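PlzA (Borrelia burgdorferi, PDB 7MIE) binds the second messenger c-di-GMP and probably acts as a receptor that passes its signal on through a PilZ domain joined to a PilZN3 domain. Local coordinates at residues Ile58-Gly63 with Asp86-Ala91; Lys80-Glu85 with Tyr275-His280; Lys96-Ile101 with Glu142-Ala147; Ser50-Arg55 with Tyr72-Asp77. One frame throughout, in Å; residues are numbered along the deposited sequence. Where two conformers were deposited one is given.

Contact 1 of 4, residues Ile58-Gly63 with Asp86-Ala91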
loop_
_atom_site.group_PDB
_atom_site.type_symbol
_atom_site.label_atom_id
_atom_site.label_comp_id
_atom_site.label_asym_id
_atom_site.label_seq_id
_atom_site.Cartn_x
_atom_site.Cartn_y
_atom_site.Cartn_z
ATOM N N ILE A 58 -6.132 -12.561 -2.018
ATOM C CA ILE A 58 -5.515 -13.689 -1.368
ATOM C C ILE A 58 -6.584 -14.398 -0.519
ATOM O O ILE A 58 -7.335 -13.725 0.161
ATOM C CB ILE A 58 -4.382 -13.193 -0.480
ATOM C CG1 ILE A 58 -3.584 -14.362 0.060
ATOM C CG2 ILE A 58 -4.803 -12.194 0.608
ATOM C CD1 ILE A 58 -2.143 -13.942 0.212
ATOM N N GLU A 59 -6.501 -15.727 -0.464
ATOM C CA GLU A 59 -7.415 -16.521 0.360
ATOM C C GLU A 59 -6.773 -16.867 1.697
ATOM O O GLU A 59 -5.621 -17.337 1.749
ATOM C CB GLU A 59 -7.755 -17.799 -0.409
ATOM C CG GLU A 59 -8.904 -18.536 0.266
ATOM C CD GLU A 59 -9.286 -19.871 -0.376
ATOM O OE1 GLU A 59 -8.722 -20.226 -1.441
ATOM O OE2 GLU A 59 -10.214 -20.535 0.186
ATOM N N MET A 60 -7.505 -16.648 2.804
ATOM C CA MET A 60 -7.073 -17.113 4.106
ATOM C C MET A 60 -7.962 -18.281 4.543
ATOM O O MET A 60 -9.173 -18.173 4.392
ATOM C CB MET A 60 -7.257 -15.977 5.113
ATOM C CG MET A 60 -7.458 -16.456 6.545
ATOM S SD MET A 60 -5.864 -16.683 7.326
ATOM C CE MET A 60 -5.426 -14.934 7.344
ATOM N N ARG A 61 -7.348 -19.358 5.053
ATOM C CA ARG A 61 -8.080 -20.490 5.597
ATOM C C ARG A 61 -7.777 -20.637 7.077
ATOM O O ARG A 61 -6.613 -20.589 7.508
ATOM C CB ARG A 61 -7.537 -21.787 5.000
ATOM C CG ARG A 61 -8.219 -22.207 3.725
ATOM C CD ARG A 61 -9.554 -22.880 4.045
ATOM N NE ARG A 61 -9.693 -22.743 2.637
ATOM C CZ ARG A 61 -9.490 -23.706 1.751
ATOM N NH1 ARG A 61 -9.236 -24.941 2.159
ATOM N NH2 ARG A 61 -9.611 -23.427 0.468
ATOM N N ILE A 62 -8.853 -20.837 7.855
ATOM C CA ILE A 62 -8.746 -21.029 9.297
ATOM C C ILE A 62 -9.602 -22.241 9.615
ATOM O O ILE A 62 -10.820 -22.120 9.756
ATOM C CB ILE A 62 -9.199 -19.776 10.064
ATOM C CG1 ILE A 62 -8.431 -18.516 9.611
ATOM C CG2 ILE A 62 -9.021 -19.998 11.581
ATOM C CD1 ILE A 62 -9.209 -17.239 9.789
ATOM N N GLY A 63 -8.966 -23.416 9.638
ATOM C CA GLY A 63 -9.721 -24.659 9.589
ATOM C C GLY A 63 -10.454 -24.768 8.252
ATOM O O GLY A 63 -9.836 -24.680 7.186
ATOM N N ASP A 86 -15.064 -8.169 11.518
ATOM C CA ASP A 86 -15.932 -9.230 12.032
ATOM C C ASP A 86 -15.934 -10.446 11.106
ATOM O O ASP A 86 -16.952 -11.128 10.990
ATOM C CB ASP A 86 -17.376 -8.739 12.252
ATOM C CG ASP A 86 -18.075 -9.512 13.370
ATOM O OD1 ASP A 86 -17.402 -10.358 14.014
ATOM O OD2 ASP A 86 -19.289 -9.255 13.612
ATOM N N THR A 87 -14.814 -10.707 10.411
ATOM C CA THR A 87 -14.647 -11.900 9.577
ATOM C C THR A 87 -13.437 -12.695 10.098
ATOM O O THR A 87 -13.570 -13.494 11.049
ATOM C CB THR A 87 -14.644 -11.568 8.067
ATOM O OG1 THR A 87 -13.496 -10.776 7.739
ATOM C CG2 THR A 87 -15.866 -10.785 7.625
ATOM N N VAL A 88 -12.241 -12.380 9.575
ATOM C CA VAL A 88 -11.038 -13.159 9.816
ATOM C C VAL A 88 -10.550 -12.940 11.245
ATOM O O VAL A 88 -10.052 -13.862 11.878
ATOM C CB VAL A 88 -9.981 -12.842 8.737
ATOM C CG1 VAL A 88 -8.608 -13.419 9.069
ATOM C CG2 VAL A 88 -10.466 -13.429 7.396
ATOM N N LEU A 89 -10.696 -11.718 11.763
ATOM C CA LEU A 89 -9.991 -11.385 12.997
ATOM C C LEU A 89 -10.558 -12.229 14.146
ATOM O O LEU A 89 -9.797 -12.911 14.822
ATOM C CB LEU A 89 -10.032 -9.869 13.277
ATOM C CG LEU A 89 -9.176 -9.402 14.471
ATOM C CD1 LEU A 89 -7.735 -9.877 14.377
ATOM C CD2 LEU A 89 -9.245 -7.891 14.670
ATOM N N PRO A 90 -11.893 -12.284 14.362
ATOM C CA PRO A 90 -12.443 -13.175 15.375
ATOM C C PRO A 90 -12.234 -14.670 15.076
ATOM O O PRO A 90 -12.059 -15.472 16.005
ATOM C CB PRO A 90 -13.926 -12.756 15.507
ATOM C CG PRO A 90 -14.245 -11.954 14.267
ATOM C CD PRO A 90 -12.925 -11.459 13.705
ATOM N N ALA A 91 -12.287 -15.057 13.792
ATOM C CA ALA A 91 -12.031 -16.454 13.445
ATOM C C ALA A 91 -10.617 -16.853 13.859
ATOM O O ALA A 91 -10.385 -17.969 14.326
ATOM C CB ALA A 91 -12.259 -16.731 11.974
#
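V88, in the first turn of helix 88-94, lays its CG1 methyl against both M60 and I62 of strand 57-62. This is the close-packed part: M60 CE reaches V88 CG1 at 3.9 Å, and I62 CD1 sits equally near the same methyl. M60 can do this because its unbranched chain bends twice, at chi2 (87°) and again at chi3, which folds the methyl back onto the valine. A short branched residue suits V88, whose CG1 methyl, held one bond from CB, touches both longer chains. I62 also straddles A91: its CD1 lies 3.8 Å from A91 CB, while CG2 lies 3.7 Å from the carbonyl oxygen A91 O. Alanine lets the helix come near the strand here, where burial is already less complete.

The other side of the strand is polar and partly open to solvent. There R61 NH2 bridges to E59 OE2 at 3.0 Å, the oxygen in the guanidinium plane but met from above its own carboxylate plane, and T66 also bonds to E59. M60 and I62 point to the interior, where V88 and A91 cover them and F83 touches M60 and V88. Cyclic antiparallel pairing of the strands makes this a closed beta-barrel, with helix 88-94 covering its interior side.

Contact 2 of 4, residues Lys80-Glu85 with Tyr275-His280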
loop_
_atom_site.group_PDB
_atom_site.type_symbol
_atom_site.label_atom_id
_atom_site.label_comp_id
_atom_site.label_asym_id
_atom_site.label_seq_id
_atom_site.Cartn_x
_atom_site.Cartn_y
_atom_site.Cartn_z
ATOM N N LYS A 80 0.820 -7.635 5.150
ATOM C CA LYS A 80 -0.344 -7.022 5.768
ATOM C C LYS A 80 -1.533 -7.199 4.827
ATOM O O LYS A 80 -1.445 -6.908 3.637
ATOM C CB LYS A 80 -0.143 -5.531 6.051
ATOM C CG LYS A 80 0.862 -5.254 7.156
ATOM C CD LYS A 80 0.970 -3.771 7.527
ATOM C CE LYS A 80 2.255 -3.515 8.275
ATOM N NZ LYS A 80 2.404 -2.055 8.508
ATOM N N LEU A 81 -2.646 -7.657 5.411
ATOM C CA LEU A 81 -3.834 -7.981 4.623
ATOM C C LEU A 81 -5.031 -7.197 5.140
ATOM O O LEU A 81 -5.169 -7.007 6.359
ATOM C CB LEU A 81 -4.162 -9.483 4.702
ATOM C CG LEU A 81 -3.101 -10.487 4.230
ATOM C CD1 LEU A 81 -3.737 -11.897 4.115
ATOM C CD2 LEU A 81 -2.555 -10.071 2.847
ATOM N N ILE A 82 -5.905 -6.799 4.193
ATOM C CA ILE A 82 -7.156 -6.112 4.514
ATOM C C ILE A 82 -8.313 -7.097 4.389
ATOM O O ILE A 82 -8.488 -7.773 3.351
ATOM C CB ILE A 82 -7.384 -4.932 3.543
ATOM C CG1 ILE A 82 -6.329 -3.831 3.755
ATOM C CG2 ILE A 82 -8.822 -4.386 3.669
ATOM C CD1 ILE A 82 -6.218 -2.905 2.512
ATOM N N PHE A 83 -9.127 -7.115 5.466
ATOM C CA PHE A 83 -10.395 -7.848 5.452
ATOM C C PHE A 83 -11.509 -6.962 5.990
ATOM O O PHE A 83 -11.276 -6.046 6.783
ATOM C CB PHE A 83 -10.288 -9.089 6.358
ATOM C CG PHE A 83 -9.365 -10.180 5.867
ATOM C CD1 PHE A 83 -9.766 -11.059 4.865
ATOM C CD2 PHE A 83 -8.075 -10.278 6.386
ATOM C CE1 PHE A 83 -8.891 -12.041 4.409
ATOM C CE2 PHE A 83 -7.210 -11.256 5.922
ATOM C CZ PHE A 83 -7.629 -12.141 4.953
ATOM N N GLN A 84 -12.751 -7.332 5.652
ATOM C CA GLN A 84 -13.878 -6.684 6.326
ATOM C C GLN A 84 -13.825 -6.990 7.823
ATOM O O GLN A 84 -13.369 -8.044 8.230
ATOM C CB GLN A 84 -15.216 -7.251 5.845
ATOM C CG GLN A 84 -15.479 -6.960 4.383
ATOM C CD GLN A 84 -16.795 -7.563 3.933
ATOM O OE1 GLN A 84 -17.122 -8.716 4.227
ATOM N NE2 GLN A 84 -17.559 -6.774 3.207
ATOM N N GLU A 85 -14.330 -6.072 8.635
ATOM C CA GLU A 85 -14.392 -6.292 10.077
ATOM C C GLU A 85 -15.309 -7.483 10.379
ATOM O O GLU A 85 -16.230 -7.750 9.602
ATOM C CB GLU A 85 -14.877 -5.009 10.741
ATOM C CG GLU A 85 -14.935 -5.048 12.252
ATOM C CD GLU A 85 -15.484 -3.754 12.849
ATOM O OE1 GLU A 85 -14.681 -2.995 13.481
ATOM O OE2 GLU A 85 -16.687 -3.461 12.614
ATOM N N TYR A 275 -5.735 8.764 3.330
ATOM C CA TYR A 275 -5.099 9.055 2.045
ATOM C C TYR A 275 -4.451 7.777 1.499
ATOM O O TYR A 275 -4.579 7.458 0.316
ATOM C CB TYR A 275 -4.020 10.136 2.185
ATOM C CG TYR A 275 -3.311 10.372 0.865
ATOM C CD1 TYR A 275 -3.938 11.090 -0.146
ATOM C CD2 TYR A 275 -2.080 9.794 0.566
ATOM C CE1 TYR A 275 -3.348 11.293 -1.390
ATOM C CE2 TYR A 275 -1.457 10.007 -0.660
ATOM C CZ TYR A 275 -2.104 10.726 -1.659
ATOM O OH TYR A 275 -1.552 10.970 -2.887
ATOM N N THR A 276 -3.649 7.114 2.339
ATOM C CA THR A 276 -2.961 5.912 1.909
ATOM C C THR A 276 -3.960 4.903 1.336
ATOM O O THR A 276 -3.728 4.279 0.285
ATOM C CB THR A 276 -2.182 5.292 3.074
ATOM O OG1 THR A 276 -1.245 6.300 3.475
ATOM C CG2 THR A 276 -1.422 4.073 2.586
ATOM N N MET A 277 -5.099 4.743 2.032
ATOM C CA MET A 277 -6.101 3.782 1.558
ATOM C C MET A 277 -6.815 4.260 0.275
ATOM O O MET A 277 -7.210 3.443 -0.557
ATOM C CB MET A 277 -7.151 3.508 2.647
ATOM C CG MET A 277 -6.662 2.682 3.827
ATOM S SD MET A 277 -5.865 1.139 3.373
ATOM C CE MET A 277 -5.363 0.437 4.953
ATOM N N LEU A 278 -6.949 5.575 0.059
ATOM C CA LEU A 278 -7.480 6.091 -1.206
ATOM C C LEU A 278 -6.575 5.664 -2.375
ATOM O O LEU A 278 -7.061 5.278 -3.446
ATOM C CB LEU A 278 -7.564 7.624 -1.113
ATOM C CG LEU A 278 -7.742 8.419 -2.408
ATOM C CD1 LEU A 278 -9.205 8.354 -2.828
ATOM C CD2 LEU A 278 -7.381 9.887 -2.185
ATOM N N ILE A 279 -5.259 5.781 -2.186
ATOM C CA ILE A 279 -4.324 5.364 -3.233
ATOM C C ILE A 279 -4.346 3.844 -3.407
ATOM O O ILE A 279 -4.421 3.337 -4.538
ATOM C CB ILE A 279 -2.901 5.882 -2.940
ATOM C CG1 ILE A 279 -2.908 7.416 -2.805
ATOM C CG2 ILE A 279 -1.919 5.423 -4.043
ATOM C CD1 ILE A 279 -3.378 8.161 -4.063
ATOM N N HIS A 280 -4.322 3.113 -2.296
ATOM C CA HIS A 280 -4.413 1.663 -2.391
ATOM C C HIS A 280 -5.682 1.233 -3.146
ATOM O O HIS A 280 -5.593 0.374 -4.023
ATOM C CB HIS A 280 -4.371 1.074 -0.969
ATOM C CG HIS A 280 -4.340 -0.422 -1.021
ATOM N ND1 HIS A 280 -5.512 -1.174 -0.983
ATOM C CD2 HIS A 280 -3.311 -1.292 -1.081
ATOM C CE1 HIS A 280 -5.191 -2.458 -1.007
ATOM N NE2 HIS A 280 -3.869 -2.553 -1.084
#
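H280 has its ring fixed by a hydrogen bond from NE2 to the backbone oxygen of I71, and I82 CD1 meets that ring obliquely near CE1 and ND1. The arrangement is a helix docked on the outside of an antiparallel beta-barrel: helix 273-283, which follows the strands of the C-terminal barrel, rests against strand 78-84 of the N-terminal one. In that strand L81 and F83 turn to the barrel interior, so I82 between them points outward to the helix.

Histidine suits its place because one imidazole serves two purposes, its NE2 donating to the backbone oxygen of I71 while CE1, with ND1 beside it, packs against an apolar methyl. With CG anti to the backbone N (chi1 -175°), the ring extends from the helix to meet I82 from the opposite direction. I82 CD1 lies 3.7 Å from H280 CE1 and 4.0 Å from H280 ND1. One turn earlier M277, flexible and apolar, bends at chi2 (-52°) and brings its sulfur to the same methyl.

Y129 of strand 119-131 touches both I82 and M277 and extends the apolar patch. From the same helix, Y275 hydrogen-bonds through OH to the backbone oxygen of S207, a c-di-GMP-binding residue, so the helix lies between the two barrels. At the junction itself a single methyl, I82 CD1, meets both helix residues, with M277 SD 4.1 Å away.

Contact 3 of 4, residues Lys96-Ile101 with Glu142-Ala147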
loop_
_atom_site.group_PDB
_atom_site.type_symbol
_atom_site.label_atom_id
_atom_site.label_comp_id
_atom_site.label_asym_id
_atom_site.label_seq_id
_atom_site.Cartn_x
_atom_site.Cartn_y
_atom_site.Cartn_z
ATOM N N LYS A 96 -6.310 -19.653 18.006
ATOM C CA LYS A 96 -5.058 -19.320 18.666
ATOM C C LYS A 96 -4.217 -18.446 17.726
ATOM O O LYS A 96 -2.999 -18.505 17.759
ATOM C CB LYS A 96 -4.303 -20.583 19.123
ATOM C CG LYS A 96 -5.100 -21.537 20.041
ATOM C CD LYS A 96 -5.559 -20.881 21.337
ATOM C CE LYS A 96 -6.301 -21.768 22.332
ATOM N NZ LYS A 96 -7.377 -22.574 21.694
ATOM N N ASN A 97 -4.901 -17.635 16.928
ATOM C CA ASN A 97 -4.264 -16.652 16.040
ATOM C C ASN A 97 -3.340 -17.274 14.990
ATOM O O ASN A 97 -2.398 -16.620 14.509
ATOM C CB ASN A 97 -3.574 -15.556 16.848
ATOM C CG ASN A 97 -4.566 -14.560 17.397
ATOM O OD1 ASN A 97 -4.289 -13.881 18.393
ATOM N ND2 ASN A 97 -5.727 -14.474 16.803
ATOM N N LEU A 98 -3.682 -18.479 14.527
ATOM C CA LEU A 98 -2.995 -19.147 13.437
ATOM C C LEU A 98 -3.966 -19.352 12.288
ATOM O O LEU A 98 -5.150 -19.593 12.481
ATOM C CB LEU A 98 -2.535 -20.533 13.913
ATOM C CG LEU A 98 -1.552 -20.544 15.085
ATOM C CD1 LEU A 98 -1.325 -21.975 15.581
ATOM C CD2 LEU A 98 -0.234 -19.903 14.697
ATOM N N GLY A 99 -3.430 -19.322 11.074
ATOM C CA GLY A 99 -4.194 -19.657 9.882
ATOM C C GLY A 99 -3.236 -19.985 8.742
ATOM O O GLY A 99 -2.054 -20.250 8.970
ATOM N N SER A 100 -3.763 -20.025 7.518
ATOM C CA SER A 100 -2.912 -20.313 6.373
ATOM C C SER A 100 -3.388 -19.466 5.201
ATOM O O SER A 100 -4.581 -19.204 5.069
ATOM C CB SER A 100 -2.935 -21.797 6.025
ATOM O OG SER A 100 -2.645 -22.609 7.160
ATOM N N ILE A 101 -2.461 -19.044 4.333
ATOM C CA ILE A 101 -2.835 -18.222 3.209
ATOM C C ILE A 101 -2.267 -18.811 1.928
ATOM O O ILE A 101 -1.187 -19.452 1.951
ATOM C CB ILE A 101 -2.345 -16.766 3.341
ATOM C CG1 ILE A 101 -0.818 -16.692 3.463
ATOM C CG2 ILE A 101 -3.062 -16.111 4.535
ATOM C CD1 ILE A 101 -0.325 -15.264 3.703
ATOM N N GLU A 142 2.667 -13.108 10.031
ATOM C CA GLU A 142 4.022 -13.602 9.843
ATOM C C GLU A 142 3.992 -15.013 9.251
ATOM O O GLU A 142 3.245 -15.877 9.708
ATOM C CB GLU A 142 4.714 -13.628 11.209
ATOM C CG GLU A 142 6.127 -14.209 11.120
ATOM C CD GLU A 142 6.932 -14.011 12.390
ATOM O OE1 GLU A 142 7.281 -15.024 13.017
ATOM O OE2 GLU A 142 7.192 -12.841 12.740
ATOM N N PHE A 143 4.843 -15.259 8.244
ATOM C CA PHE A 143 5.055 -16.570 7.651
ATOM C C PHE A 143 5.740 -17.490 8.663
ATOM O O PHE A 143 6.789 -17.165 9.192
ATOM C CB PHE A 143 5.882 -16.413 6.369
ATOM C CG PHE A 143 5.081 -15.810 5.233
ATOM C CD1 PHE A 143 4.124 -16.563 4.555
ATOM C CD2 PHE A 143 5.253 -14.483 4.879
ATOM C CE1 PHE A 143 3.375 -16.007 3.525
ATOM C CE2 PHE A 143 4.513 -13.913 3.850
ATOM C CZ PHE A 143 3.573 -14.687 3.176
ATOM N N LEU A 144 5.144 -18.641 8.941
ATOM C CA LEU A 144 5.745 -19.608 9.854
ATOM C C LEU A 144 6.684 -20.593 9.138
ATOM O O LEU A 144 7.435 -21.321 9.781
ATOM C CB LEU A 144 4.637 -20.309 10.644
ATOM C CG LEU A 144 3.934 -19.410 11.669
ATOM C CD1 LEU A 144 2.848 -20.167 12.415
ATOM C CD2 LEU A 144 4.929 -18.796 12.662
ATOM N N SER A 145 6.600 -20.666 7.821
ATOM C CA SER A 145 7.640 -21.331 7.054
ATOM C C SER A 145 8.057 -20.374 5.947
ATOM O O SER A 145 7.363 -19.393 5.710
ATOM C CB SER A 145 7.159 -22.634 6.489
ATOM O OG SER A 145 6.112 -22.406 5.559
ATOM N N PRO A 146 9.201 -20.611 5.270
ATOM C CA PRO A 146 9.647 -19.750 4.168
ATOM C C PRO A 146 8.576 -19.338 3.153
ATOM O O PRO A 146 7.903 -20.175 2.553
ATOM C CB PRO A 146 10.772 -20.579 3.503
ATOM C CG PRO A 146 10.785 -21.936 4.226
ATOM C CD PRO A 146 10.174 -21.674 5.584
ATOM N N ALA A 147 8.439 -18.017 2.952
ATOM C CA ALA A 147 7.785 -17.501 1.770
ATOM C C ALA A 147 8.544 -17.991 0.538
ATOM O O ALA A 147 9.733 -18.309 0.612
ATOM C CB ALA A 147 7.771 -15.990 1.822
#
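I101 and F143 meet at about a right angle, the delta methyl of the isoleucine lying obliquely against the CE1-CZ part of the phenyl ring. I101 CD1 is 3.8 Å from F143 CE1 and 4.0 Å from F143 CZ. A second pair, nearer solvent, joins L98 to L144, whose side chains also cross, with L98 CD2 3.8 Å from L144 CD1. Large apolar groups suit the buried pair, which L79 of strand 78-84 also touches. The two leucines shield one another at the surface, where each also touches K122.

Torsions and neighbours set these groups in place. I101 holds CG1 between its backbone N and carbonyl carbon (chi1 59°), a less common choice that directs CD1 to the phenyl ring. One face of that ring is covered by A147 CB, 4.2 Å above the plane and over its centre, where a small residue lets the chain fold back close.

Further out, the backbone provides the frame. G99 and I101 bond to V121 and L119, while E142 bonds to K122, so strand 119-131 pairs with both strands 98-102 and 134-143. The contact thus spans two strands with one between them, just where the chain leaves the barrel toward helix 149-164.

Contact 4 of 4, residues Ser50-Arg55 with Tyr72-Asp77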
loop_
_atom_site.group_PDB
_atom_site.type_symbol
_atom_site.label_atom_id
_atom_site.label_comp_id
_atom_site.label_asym_id
_atom_site.label_seq_id
_atom_site.Cartn_x
_atom_site.Cartn_y
_atom_site.Cartn_z
ATOM N N SER A 50 2.875 -6.726 -10.680
ATOM C CA SER A 50 3.407 -7.194 -11.959
ATOM C C SER A 50 4.831 -7.714 -11.798
ATOM O O SER A 50 5.175 -8.810 -12.260
ATOM C CB SER A 50 3.395 -6.077 -12.961
ATOM O OG SER A 50 2.095 -5.933 -13.456
ATOM N N PHE A 51 5.686 -6.903 -11.158
ATOM C CA PHE A 51 7.065 -7.312 -10.920
ATOM C C PHE A 51 7.163 -8.607 -10.123
ATOM O O PHE A 51 7.923 -9.533 -10.472
ATOM C CB PHE A 51 7.823 -6.155 -10.239
ATOM C CG PHE A 51 9.232 -6.478 -9.807
ATOM C CD1 PHE A 51 10.222 -6.774 -10.749
ATOM C CD2 PHE A 51 9.610 -6.432 -8.471
ATOM C CE1 PHE A 51 11.519 -7.077 -10.330
ATOM C CE2 PHE A 51 10.914 -6.698 -8.061
ATOM C CZ PHE A 51 11.888 -7.019 -8.992
ATOM N N LEU A 52 6.388 -8.673 -9.004
ATOM C CA LEU A 52 6.469 -9.834 -8.123
ATOM C C LEU A 52 5.711 -11.030 -8.707
ATOM O O LEU A 52 5.925 -12.128 -8.218
ATOM C CB LEU A 52 5.855 -9.496 -6.750
ATOM C CG LEU A 52 6.511 -8.367 -5.950
ATOM C CD1 LEU A 52 5.768 -8.214 -4.588
ATOM C CD2 LEU A 52 7.993 -8.644 -5.663
ATOM N N ASN A 53 4.879 -10.819 -9.743
ATOM C CA ASN A 53 3.979 -11.855 -10.263
ATOM C C ASN A 53 3.131 -12.402 -9.103
ATOM O O ASN A 53 3.075 -13.610 -8.868
ATOM C CB ASN A 53 4.747 -13.038 -10.877
ATOM C CG ASN A 53 3.837 -13.933 -11.714
ATOM O OD1 ASN A 53 2.704 -13.593 -11.972
ATOM N ND2 ASN A 53 4.352 -15.058 -12.161
ATOM N N LEU A 54 2.455 -11.483 -8.427
ATOM C CA LEU A 54 1.648 -11.862 -7.274
ATOM C C LEU A 54 0.312 -11.143 -7.396
ATOM O O LEU A 54 0.270 -9.932 -7.595
ATOM C CB LEU A 54 2.493 -11.505 -6.029
ATOM C CG LEU A 54 1.828 -11.719 -4.683
ATOM C CD1 LEU A 54 1.627 -13.217 -4.473
ATOM C CD2 LEU A 54 2.747 -11.118 -3.599
ATOM N N ARG A 55 -0.805 -11.917 -7.426
ATOM C CA ARG A 55 -2.146 -11.344 -7.443
ATOM C C ARG A 55 -2.378 -10.641 -6.095
ATOM O O ARG A 55 -1.875 -11.071 -5.063
ATOM C CB ARG A 55 -3.158 -12.516 -7.459
ATOM C CG ARG A 55 -4.553 -12.190 -7.946
ATOM C CD ARG A 55 -5.354 -13.501 -8.113
ATOM N NE ARG A 55 -4.736 -14.546 -8.958
ATOM C CZ ARG A 55 -5.343 -15.687 -9.344
ATOM N NH1 ARG A 55 -4.712 -16.578 -10.100
ATOM N NH2 ARG A 55 -6.584 -15.940 -8.958
ATOM N N TYR A 72 -2.208 -5.338 1.432
ATOM C CA TYR A 72 -1.890 -3.925 1.602
ATOM C C TYR A 72 -0.384 -3.682 1.394
ATOM O O TYR A 72 -0.009 -2.759 0.657
ATOM C CB TYR A 72 -2.271 -3.518 3.030
ATOM C CG TYR A 72 -1.755 -2.168 3.455
ATOM C CD1 TYR A 72 -2.448 -1.004 3.133
ATOM C CD2 TYR A 72 -0.595 -2.066 4.212
ATOM C CE1 TYR A 72 -1.994 0.238 3.562
ATOM C CE2 TYR A 72 -0.129 -0.837 4.647
ATOM C CZ TYR A 72 -0.832 0.310 4.316
ATOM O OH TYR A 72 -0.369 1.522 4.741
ATOM N N SER A 73 0.453 -4.493 2.048
ATOM C CA SER A 73 1.906 -4.354 1.887
ATOM C C SER A 73 2.562 -5.698 2.125
ATOM O O SER A 73 1.932 -6.596 2.696
ATOM C CB SER A 73 2.488 -3.296 2.856
ATOM O OG SER A 73 2.448 -3.759 4.214
ATOM N N ILE A 74 3.829 -5.792 1.702
ATOM C CA ILE A 74 4.588 -7.020 1.863
ATOM C C ILE A 74 5.944 -6.705 2.470
ATOM O O ILE A 74 6.525 -5.655 2.172
ATOM C CB ILE A 74 4.676 -7.745 0.511
ATOM C CG1 ILE A 74 5.280 -9.147 0.670
ATOM C CG2 ILE A 74 5.462 -6.909 -0.509
ATOM C CD1 ILE A 74 4.977 -10.048 -0.540
ATOM N N SER A 75 6.455 -7.660 3.257
ATOM C CA SER A 75 7.718 -7.474 3.953
ATOM C C SER A 75 8.532 -8.756 3.777
ATOM O O SER A 75 8.138 -9.642 3.020
ATOM C CB SER A 75 7.489 -7.174 5.400
ATOM O OG SER A 75 6.797 -5.925 5.602
ATOM N N MET A 76 9.729 -8.835 4.399
ATOM C CA MET A 76 10.567 -9.997 4.114
ATOM C C MET A 76 9.995 -11.298 4.666
ATOM O O MET A 76 10.196 -12.369 4.065
ATOM C CB MET A 76 11.958 -9.813 4.733
ATOM C CG MET A 76 12.785 -8.813 3.941
ATOM S SD MET A 76 12.942 -9.120 2.161
ATOM C CE MET A 76 13.422 -10.846 2.103
ATOM N N ASP A 77 9.338 -11.210 5.826
ATOM C CA ASP A 77 8.829 -12.464 6.368
ATOM C C ASP A 77 7.419 -12.307 6.909
ATOM O O ASP A 77 6.969 -13.106 7.732
ATOM C CB ASP A 77 9.797 -13.123 7.349
ATOM C CG ASP A 77 10.175 -12.207 8.488
ATOM O OD1 ASP A 77 9.279 -11.498 8.991
ATOM O OD2 ASP A 77 11.395 -12.162 8.811
#
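A Schellman motif that ends helix 46-52 places L52 and L54, one before and one after the turning residue N53, against I74 of strand 65-74. N53 is the C-prime residue: its positive phi (54°) turns the chain out of the helix, a conformation that asparagine tolerates better than most residues. The motif is closed by backbone bonds from L54 N to N49 O and, weakly, from N53 N to S50 O at 3.2 Å.

The closest touch is between L54 and I74, which reach toward each other tip to tip, L54 CD2 lying 3.9 Å from I74 CD1. Each starts anti to its own backbone N: L54 through CG (chi1 176°) and I74 through CG1 (chi1 -171°). L52 meets the other branch of the isoleucine more loosely, L52 CD1 lying 4.3 Å from I74 CG2. A beta-branched residue suits this strand position, since its two arms serve different leucines. Just before it, Y72 and S73 both face K80 in a classic beta bulge.

L158 of helix 149-164 touches L52, and L103 touches L54, so further apolar groups extend the cluster on the leucine side. The neighbouring serines deal with polar demands elsewhere, S73 OG bonding to E41 and S75 OG to the backbone oxygen of K40.

No hydrogen bond joins the two segments. Their association therefore rests on dispersion forces and the burial of branched aliphatic groups, while orientation comes from the backbone: the Schellman turn on one side and the strand pairing on the other.

Overall arrangement
From the N terminus, the first loop to close is that of contact 4, which ties the end of helix 46-52 to strand 65-74. Contact 1 opens within it, at strand 57-62, and closes beyond it at helix 88-94, so the two cross. Contact 2 opens on strand 78-84, before contact 1 has closed, and crosses it too; it closes only near the C terminus, where helix 273-283 meets the N-terminal barrel. Contact 3 begins after contacts 1 and 4 are complete and is nested inside the long loop of contact 2. Contacts 1, 3 and 4 tie together the N-terminal barrel and its helices, whereas contact 2 joins the two domains.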